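Protein CPn_0803/CP_1068/CPj0803/CpB0832 (Chlamydophila pneumoniae, PDB 3Q9D) is of unknown function but probably takes part in type III secretion, perhaps as a coiled-coil component of the needle tip. Local coordinates at residues L52-N57 with H114-E119; L96-L101 with P123-K128. One frame throughout, in Å; residues are numbered along the deposited sequence.

Both contacts lie in the helical bundle formed by the first four helices of the chain, and they share helix 107-133. Contact 1 sets 52-57 of helix 48-61 beside 114-119, and contact 2 sets the end of helix 86-98 against 123-128, farther along the same shared helix. The segments alternate in sequence as 52-57, 96-101, 114-119 and 123-128, so the two contacts cross along the chain. Their centres are about 12 Å apart, close enough for direct packing: L96 CD1 lies 4.3 Å from L54 CD2. Helix 107-133 thus joins both neighbours into one apolar interior, ahead of the antiparallel sheet and C-terminal helices.

Contact 1 (L52-N57 with H114-E119)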
ATOM      1  N   LEU A  52      -1.511  35.984  -5.612  1.00 33.06           N
ATOM      2  CA  LEU A  52      -2.146  35.113  -6.596  1.00 33.89           C
ATOM      3  C   LEU A  52      -1.287  33.906  -6.961  1.00 25.56           C
ATOM      4  O   LEU A  52      -1.777  32.782  -7.030  1.00 23.91           O
ATOM      5  CB  LEU A  52      -2.496  35.902  -7.859  1.00 36.71           C
ATOM      6  CG  LEU A  52      -3.414  35.198  -8.860  1.00 51.17           C
ATOM      7  CD1 LEU A  52      -4.704  34.756  -8.189  1.00 52.15           C
ATOM      8  CD2 LEU A  52      -3.704  36.096 -10.051  1.00 51.71           C
ATOM      9  N   LEU A  53      -0.006  34.150  -7.214  1.00 23.55           N
ATOM     10  CA  LEU A  53       0.929  33.080  -7.534  1.00 29.97           C
ATOM     11  C   LEU A  53       1.090  32.121  -6.358  1.00 27.43           C
ATOM     12  O   LEU A  53       1.143  30.907  -6.538  1.00 24.82           O
ATOM     13  CB  LEU A  53       2.288  33.658  -7.926  1.00 38.75           C
ATOM     14  CG  LEU A  53       2.589  33.756  -9.422  1.00 56.12           C
ATOM     15  CD1 LEU A  53       2.693  35.211  -9.849  1.00 57.26           C
ATOM     16  CD2 LEU A  53       3.867  33.005  -9.756  1.00 60.90           C
ATOM     17  N   LEU A  54       1.164  32.677  -5.153  1.00 29.41           N
ATOM     18  CA  LEU A  54       1.317  31.879  -3.948  1.00 25.81           C
ATOM     19  C   LEU A  54       0.107  30.982  -3.743  1.00 23.42           C
ATOM     20  O   LEU A  54       0.245  29.814  -3.389  1.00 23.17           O
ATOM     21  CB  LEU A  54       1.511  32.785  -2.734  1.00 24.66           C
ATOM     22  CG  LEU A  54       1.736  32.092  -1.390  1.00 28.61           C
ATOM     23  CD1 LEU A  54       2.937  31.167  -1.461  1.00 28.31           C
ATOM     24  CD2 LEU A  54       1.911  33.122  -0.289  1.00 28.10           C
ATOM     25  N   GLU A  55      -1.078  31.531  -3.980  1.00 22.42           N
ATOM     26  CA  GLU A  55      -2.307  30.750  -3.825  1.00 22.50           C
ATOM     27  C   GLU A  55      -2.342  29.561  -4.784  1.00 23.13           C
ATOM     28  O   GLU A  55      -2.681  28.445  -4.381  1.00 24.96           O
ATOM     29  CB  GLU A  55      -3.543  31.615  -4.058  1.00 21.39           C
ATOM     30  CG  GLU A  55      -4.849  30.852  -3.871  1.00 25.36           C
ATOM     31  CD  GLU A  55      -6.081  31.699  -4.195  1.00 43.19           C
ATOM     32  OE1 GLU A  55      -6.254  32.079  -5.377  1.00 48.99           O
ATOM     33  OE2 GLU A  55      -6.870  31.986  -3.269  1.00 40.07           O
ATOM     34  N   GLY A  56      -2.023  29.801  -6.053  1.00 22.84           N
ATOM     35  CA  GLY A  56      -1.997  28.725  -7.041  1.00 22.00           C
ATOM     36  C   GLY A  56      -1.012  27.627  -6.657  1.00 20.72           C
ATOM     37  O   GLY A  56      -1.318  26.447  -6.751  1.00 18.88           O
ATOM     38  N   ASN A  57       0.183  28.016  -6.225  1.00 20.19           N
ATOM     39  CA  ASN A  57       1.188  27.049  -5.792  1.00 22.24           C
ATOM     40  C   ASN A  57       0.771  26.230  -4.551  1.00 19.91           C
ATOM     41  O   ASN A  57       1.006  25.023  -4.472  1.00 19.55           O
ATOM     42  CB  ASN A  57       2.527  27.775  -5.580  1.00 24.30           C
ATOM     43  CG  ASN A  57       3.193  28.124  -6.901  1.00 34.57           C
ATOM     44  OD1 ASN A  57       3.228  27.289  -7.802  1.00 34.16           O
ATOM     45  ND2 ASN A  57       3.704  29.346  -7.033  1.00 32.20           N
ATOM     46  N   HIS A 114      -6.369  36.844   4.418  1.00 24.59           N
ATOM     47  CA  HIS A 114      -7.364  36.129   5.229  1.00 25.21           C
ATOM     48  C   HIS A 114      -7.865  34.878   4.519  1.00 20.14           C
ATOM     49  O   HIS A 114      -8.092  33.857   5.151  1.00 23.31           O
ATOM     50  CB  HIS A 114      -8.530  37.039   5.636  1.00 22.80           C
ATOM     51  CG  HIS A 114      -8.138  38.070   6.649  1.00 28.81           C
ATOM     52  ND1 HIS A 114      -7.159  37.845   7.585  1.00 42.01           N
ATOM     53  CD2 HIS A 114      -8.573  39.334   6.853  1.00 39.07           C
ATOM     54  CE1 HIS A 114      -7.013  38.923   8.339  1.00 38.94           C
ATOM     55  NE2 HIS A 114      -7.858  39.837   7.915  1.00 36.44           N
ATOM     56  N   SER A 115      -8.011  34.954   3.201  1.00 19.98           N
ATOM     57  CA  SER A 115      -8.485  33.807   2.438  1.00 18.68           C
ATOM     58  C   SER A 115      -7.432  32.684   2.471  1.00 24.87           C
ATOM     59  O   SER A 115      -7.768  31.499   2.627  1.00 23.04           O
ATOM     60  CB  SER A 115      -8.780  34.218   0.989  1.00 22.20           C
ATOM     61  OG  SER A 115      -9.178  33.105   0.223  1.00 25.63           O
ATOM     62  N   LEU A 116      -6.163  33.061   2.324  1.00 21.68           N
ATOM     63  CA  LEU A 116      -5.063  32.087   2.351  1.00 23.45           C
ATOM     64  C   LEU A 116      -4.951  31.439   3.722  1.00 17.82           C
ATOM     65  O   LEU A 116      -4.702  30.233   3.841  1.00 18.75           O
ATOM     66  CB  LEU A 116      -3.730  32.752   2.013  1.00 21.07           C
ATOM     67  CG  LEU A 116      -3.526  33.177   0.553  1.00 27.12           C
ATOM     68  CD1 LEU A 116      -2.174  33.900   0.427  1.00 25.32           C
ATOM     69  CD2 LEU A 116      -3.626  31.980  -0.427  1.00 20.62           C
ATOM     70  N   ILE A 117      -5.153  32.236   4.759  1.00 17.18           N
ATOM     71  CA  ILE A 117      -5.112  31.714   6.120  1.00 19.22           C
ATOM     72  C   ILE A 117      -6.226  30.685   6.304  1.00 25.13           C
ATOM     73  O   ILE A 117      -5.990  29.572   6.792  1.00 23.24           O
ATOM     74  CB  ILE A 117      -5.245  32.847   7.166  1.00 18.22           C
ATOM     75  CG1 ILE A 117      -3.959  33.684   7.186  1.00 16.63           C
ATOM     76  CG2 ILE A 117      -5.504  32.264   8.546  1.00 24.63           C
ATOM     77  CD1 ILE A 117      -4.057  34.959   8.081  1.00 19.56           C
ATOM     78  N   ALA A 118      -7.438  31.052   5.887  1.00 23.24           N
ATOM     79  CA  ALA A 118      -8.589  30.175   6.034  1.00 26.56           C
ATOM     80  C   ALA A 118      -8.382  28.888   5.247  1.00 24.85           C
ATOM     81  O   ALA A 118      -8.667  27.801   5.739  1.00 24.24           O
ATOM     82  CB  ALA A 118      -9.879  30.885   5.582  1.00 25.13           C
ATOM     83  N   GLU A 119      -7.882  29.002   4.022  1.00 19.05           N
ATOM     84  CA  GLU A 119      -7.710  27.813   3.194  1.00 22.43           C
ATOM     85  C   GLU A 119      -6.532  26.911   3.627  1.00 22.99           C
ATOM     86  O   GLU A 119      -6.604  25.680   3.554  1.00 23.94           O
ATOM     87  CB  GLU A 119      -7.581  28.210   1.720  1.00 19.72           C
ATOM     88  CG  GLU A 119      -7.598  27.010   0.754  1.00 22.68           C
ATOM     89  CD  GLU A 119      -7.808  27.442  -0.698  1.00 32.66           C
ATOM     90  OE1 GLU A 119      -8.029  28.652  -0.933  1.00 32.84           O
ATOM     91  OE2 GLU A 119      -7.768  26.576  -1.604  1.00 31.92           O
TER
HETATM   92  O   HOH W   1      -7.227  31.427  -0.657  1.00 28.60           O
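E55 and L116 form the middle of this helix-helix contact. The short axes of 52-57 and 114-119 run nearly parallel, 12° apart, at a wide closest approach of 11.2 Å, and side chains and one water span the gap.

The course of E55 can be followed atom by atom. Its CB lies 3.7 Å from CD2 of L116, and CG keeps company with the same methyl at 3.8 Å. With CG placed opposite the backbone N (chi1 -178°) and the chain extended beyond it, the aliphatic part of E55 crosses this leucine branch at a slant and carries the carboxylate past it. There E55 OE2 accepts a 2.7 Å hydrogen bond from the bridging water. The other two partners of the water come from one helix turn: S115 OG donates to it at 2.7 Å, and the water donates in turn to E119 OE1 at 2.9 Å. The three partners lie in roughly tetrahedral directions around the water.

This arrangement explains how two carboxylates can face each other, with E55 OE2 only 4.2 Å from E119 OE1: the water donates a hydrogen bond to each and probably eases their mutual repulsion. E119 OE2 also forms a salt bridge with K59 of the same chain, which should offset more of the negative charge.

The other branch of L116 turns to the apolar side, where CD1 approaches L54 CD2 at 4.2 Å. L54 also packs on F92, V77 and C81, while L116 touches L96, so these two leucines belong to the interior shared with helices 70-82 and 86-98. An apolar interior with polar side chains at its margin, here bridged by water, is usual in an alpha-helical bundle; this one joins helices 48-61 and 107-133 through nearly parallel segments.

Contact 2 (L96-L101 with P123-K128); sequences LINGKL and PIRVAK
I97 and I124 meet where the last turn of helix 86-98 packs beside helix 107-133 in the N-terminal helical bundle. The ending of the first helix is marked by G99, whose positive phi of 64° takes the chain out of helical conformation.

Apolar contacts make up one part of the interface, which buries 272 Å² in all. I124 presents two branches: CG2 faces I97 CG1 at 4.1 Å, the two side chains crossing at about a right angle, while CD1 reaches L96 CB at 3.7 Å. F74 of helix 70-82 packs on both L96 and I124 and continues this apolar layer.

The polar part belongs to R125. A bend at chi3 (75°) brings its guanidinium back to the helix end, where I97 O sits at the edge of the group, near its plane. R125 NH1 donates to I97 O over 2.6 Å, but the N-H...O angle of 119° makes the bond weak. The positive charge may nevertheless suit the negative end of the helix dipole.

One backbone acceptor is left without a partner: the buried L96 O has the I124 CD1 methyl 3.9 Å away.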
ATOM      1  N   LEU A  96       0.845  32.172   7.371  1.00 18.84           N
ATOM      2  CA  LEU A  96       0.307  30.840   7.020  1.00 21.21           C
ATOM      3  C   LEU A  96       0.518  29.752   8.078  1.00 28.37           C
ATOM      4  O   LEU A  96      -0.257  28.802   8.157  1.00 23.61           O
ATOM      5  CB  LEU A  96       0.880  30.376   5.678  1.00 19.55           C
ATOM      6  CG  LEU A  96       0.498  31.275   4.496  1.00 21.39           C
ATOM      7  CD1 LEU A  96       1.236  30.845   3.239  1.00 22.43           C
ATOM      8  CD2 LEU A  96      -1.005  31.233   4.277  1.00 22.24           C
ATOM      9  N   ILE A  97       1.575  29.882   8.871  1.00 22.23           N
ATOM     10  CA  ILE A  97       1.804  28.940   9.966  1.00 25.96           C
ATOM     11  C   ILE A  97       1.105  29.419  11.242  1.00 34.59           C
ATOM     12  O   ILE A  97       0.430  28.636  11.913  1.00 31.87           O
ATOM     13  CB  ILE A  97       3.308  28.721  10.226  1.00 26.89           C
ATOM     14  CG1 ILE A  97       3.959  27.994   9.041  1.00 20.41           C
ATOM     15  CG2 ILE A  97       3.526  27.919  11.488  1.00 34.87           C
ATOM     16  CD1 ILE A  97       5.509  27.968   9.129  1.00 23.53           C
ATOM     17  N   ASN A  98       1.228  30.712  11.549  1.00 31.51           N
ATOM     18  CA  ASN A  98       0.666  31.270  12.787  1.00 32.17           C
ATOM     19  C   ASN A  98      -0.655  32.045  12.655  1.00 31.69           C
ATOM     20  O   ASN A  98      -1.212  32.458  13.658  1.00 32.51           O
ATOM     21  CB  ASN A  98       1.702  32.159  13.490  1.00 31.60           C
ATOM     22  CG  ASN A  98       2.905  31.371  13.951  1.00 40.10           C
ATOM     23  OD1 ASN A  98       2.791  30.178  14.210  1.00 41.99           O
ATOM     24  ND2 ASN A  98       4.066  32.023  14.046  1.00 40.96           N
ATOM     25  N   GLY A  99      -1.139  32.255  11.433  1.00 30.04           N
ATOM     26  CA  GLY A  99      -2.334  33.061  11.208  1.00 26.54           C
ATOM     27  C   GLY A  99      -2.189  34.536  11.597  1.00 28.28           C
ATOM     28  O   GLY A  99      -3.187  35.237  11.830  1.00 29.38           O
ATOM     29  N   LYS A 100      -0.950  35.019  11.658  1.00 25.56           N
ATOM     30  CA  LYS A 100      -0.667  36.380  12.139  1.00 31.11           C
ATOM     31  C   LYS A 100      -0.138  37.265  11.019  1.00 28.30           C
ATOM     32  O   LYS A 100       0.720  36.841  10.228  1.00 27.42           O
ATOM     33  CB  LYS A 100       0.338  36.306  13.298  1.00 46.58           C
ATOM     34  CG  LYS A 100       0.932  37.635  13.762  1.00 59.02           C
ATOM     35  CD  LYS A 100      -0.135  38.614  14.256  1.00 72.40           C
ATOM     36  CE  LYS A 100       0.436  39.624  15.263  1.00 74.65           C
ATOM     37  NZ  LYS A 100       1.623  40.371  14.749  1.00 75.03           N
ATOM     38  N   LEU A 101      -0.670  38.481  10.928  1.00 28.83           N
ATOM     39  CA  LEU A 101      -0.258  39.441   9.903  1.00 29.63           C
ATOM     40  C   LEU A 101       0.711  40.450  10.530  1.00 36.77           C
ATOM     41  O   LEU A 101       0.320  41.241  11.408  1.00 31.55           O
ATOM     42  CB  LEU A 101      -1.479  40.162   9.307  1.00 31.58           C
ATOM     43  CG  LEU A 101      -2.468  39.290   8.521  1.00 31.44           C
ATOM     44  CD1 LEU A 101      -3.582  40.126   7.932  1.00 34.49           C
ATOM     45  CD2 LEU A 101      -1.759  38.523   7.417  1.00 30.68           C
ATOM     46  N   PRO A 123      -4.231  22.875   7.049  1.00 14.61           N
ATOM     47  CA  PRO A 123      -3.533  21.839   6.283  1.00 19.75           C
ATOM     48  C   PRO A 123      -2.008  21.955   6.448  1.00 20.28           C
ATOM     49  O   PRO A 123      -1.310  20.936   6.490  1.00 17.06           O
ATOM     50  CB  PRO A 123      -3.944  22.143   4.844  1.00 21.28           C
ATOM     51  CG  PRO A 123      -5.317  22.760   4.982  1.00 24.86           C
ATOM     52  CD  PRO A 123      -5.236  23.587   6.235  1.00 20.30           C
ATOM     53  N   ILE A 124      -1.500  23.185   6.527  1.00 14.57           N
ATOM     54  CA  ILE A 124      -0.063  23.394   6.801  1.00 18.97           C
ATOM     55  C   ILE A 124       0.350  22.895   8.189  1.00 19.08           C
ATOM     56  O   ILE A 124       1.398  22.254   8.354  1.00 16.79           O
ATOM     57  CB  ILE A 124       0.355  24.883   6.618  1.00 20.02           C
ATOM     58  CG1 ILE A 124       0.268  25.264   5.128  1.00 19.25           C
ATOM     59  CG2 ILE A 124       1.773  25.122   7.191  1.00 17.84           C
ATOM     60  CD1 ILE A 124       0.197  26.799   4.878  1.00 21.11           C
ATOM     61  N   ARG A 125      -0.466  23.201   9.193  1.00 20.62           N
ATOM     62  CA  ARG A 125      -0.230  22.686  10.543  1.00 21.28           C
ATOM     63  C   ARG A 125      -0.315  21.160  10.608  1.00 20.48           C
ATOM     64  O   ARG A 125       0.456  20.521  11.331  1.00 22.04           O
ATOM     65  CB  ARG A 125      -1.195  23.342  11.532  1.00 18.50           C
ATOM     66  CG  ARG A 125      -0.985  24.865  11.520  1.00 44.43           C
ATOM     67  CD  ARG A 125      -2.004  25.639  12.373  1.00 54.69           C
ATOM     68  NE  ARG A 125      -1.747  25.525  13.806  1.00 55.46           N
ATOM     69  CZ  ARG A 125      -0.701  26.068  14.426  1.00 72.51           C
ATOM     70  NH1 ARG A 125       0.209  26.750  13.736  1.00 70.30           N
ATOM     71  NH2 ARG A 125      -0.554  25.918  15.738  1.00 78.80           N
ATOM     72  N   VAL A 126      -1.242  20.577   9.858  1.00 16.36           N
ATOM     73  CA  VAL A 126      -1.305  19.120   9.754  1.00 13.09           C
ATOM     74  C   VAL A 126      -0.075  18.567   9.042  1.00 14.05           C
ATOM     75  O   VAL A 126       0.489  17.568   9.492  1.00 18.33           O
ATOM     76  CB  VAL A 126      -2.596  18.647   9.099  1.00 18.40           C
ATOM     77  CG1 VAL A 126      -2.511  17.133   8.784  1.00 16.39           C
ATOM     78  CG2 VAL A 126      -3.774  18.947  10.034  1.00 18.19           C
ATOM     79  N   ALA A 127       0.368  19.216   7.956  1.00 14.79           N
ATOM     80  CA  ALA A 127       1.632  18.801   7.312  1.00 18.28           C
ATOM     81  C   ALA A 127       2.800  18.844   8.291  1.00 20.16           C
ATOM     82  O   ALA A 127       3.642  17.946   8.317  1.00 21.42           O
ATOM     83  CB  ALA A 127       1.947  19.667   6.088  1.00 12.95           C
ATOM     84  N   LYS A 128       2.868  19.906   9.086  1.00 19.72           N
ATOM     85  CA  LYS A 128       3.943  20.034  10.071  1.00 22.15           C
ATOM     86  C   LYS A 128       3.816  18.936  11.139  1.00 21.28           C
ATOM     87  O   LYS A 128       4.806  18.326  11.521  1.00 27.07           O
ATOM     88  CB  LYS A 128       3.904  21.421  10.719  1.00 27.09           C
ATOM     89  CG  LYS A 128       5.146  21.762  11.553  1.00 31.20           C
ATOM     90  CD  LYS A 128       5.102  23.245  11.958  1.00 41.37           C
ATOM     91  CE  LYS A 128       6.372  23.673  12.673  1.00 49.39           C
ATOM     92  NZ  LYS A 128       6.742  25.090  12.374  1.00 56.44           N
TER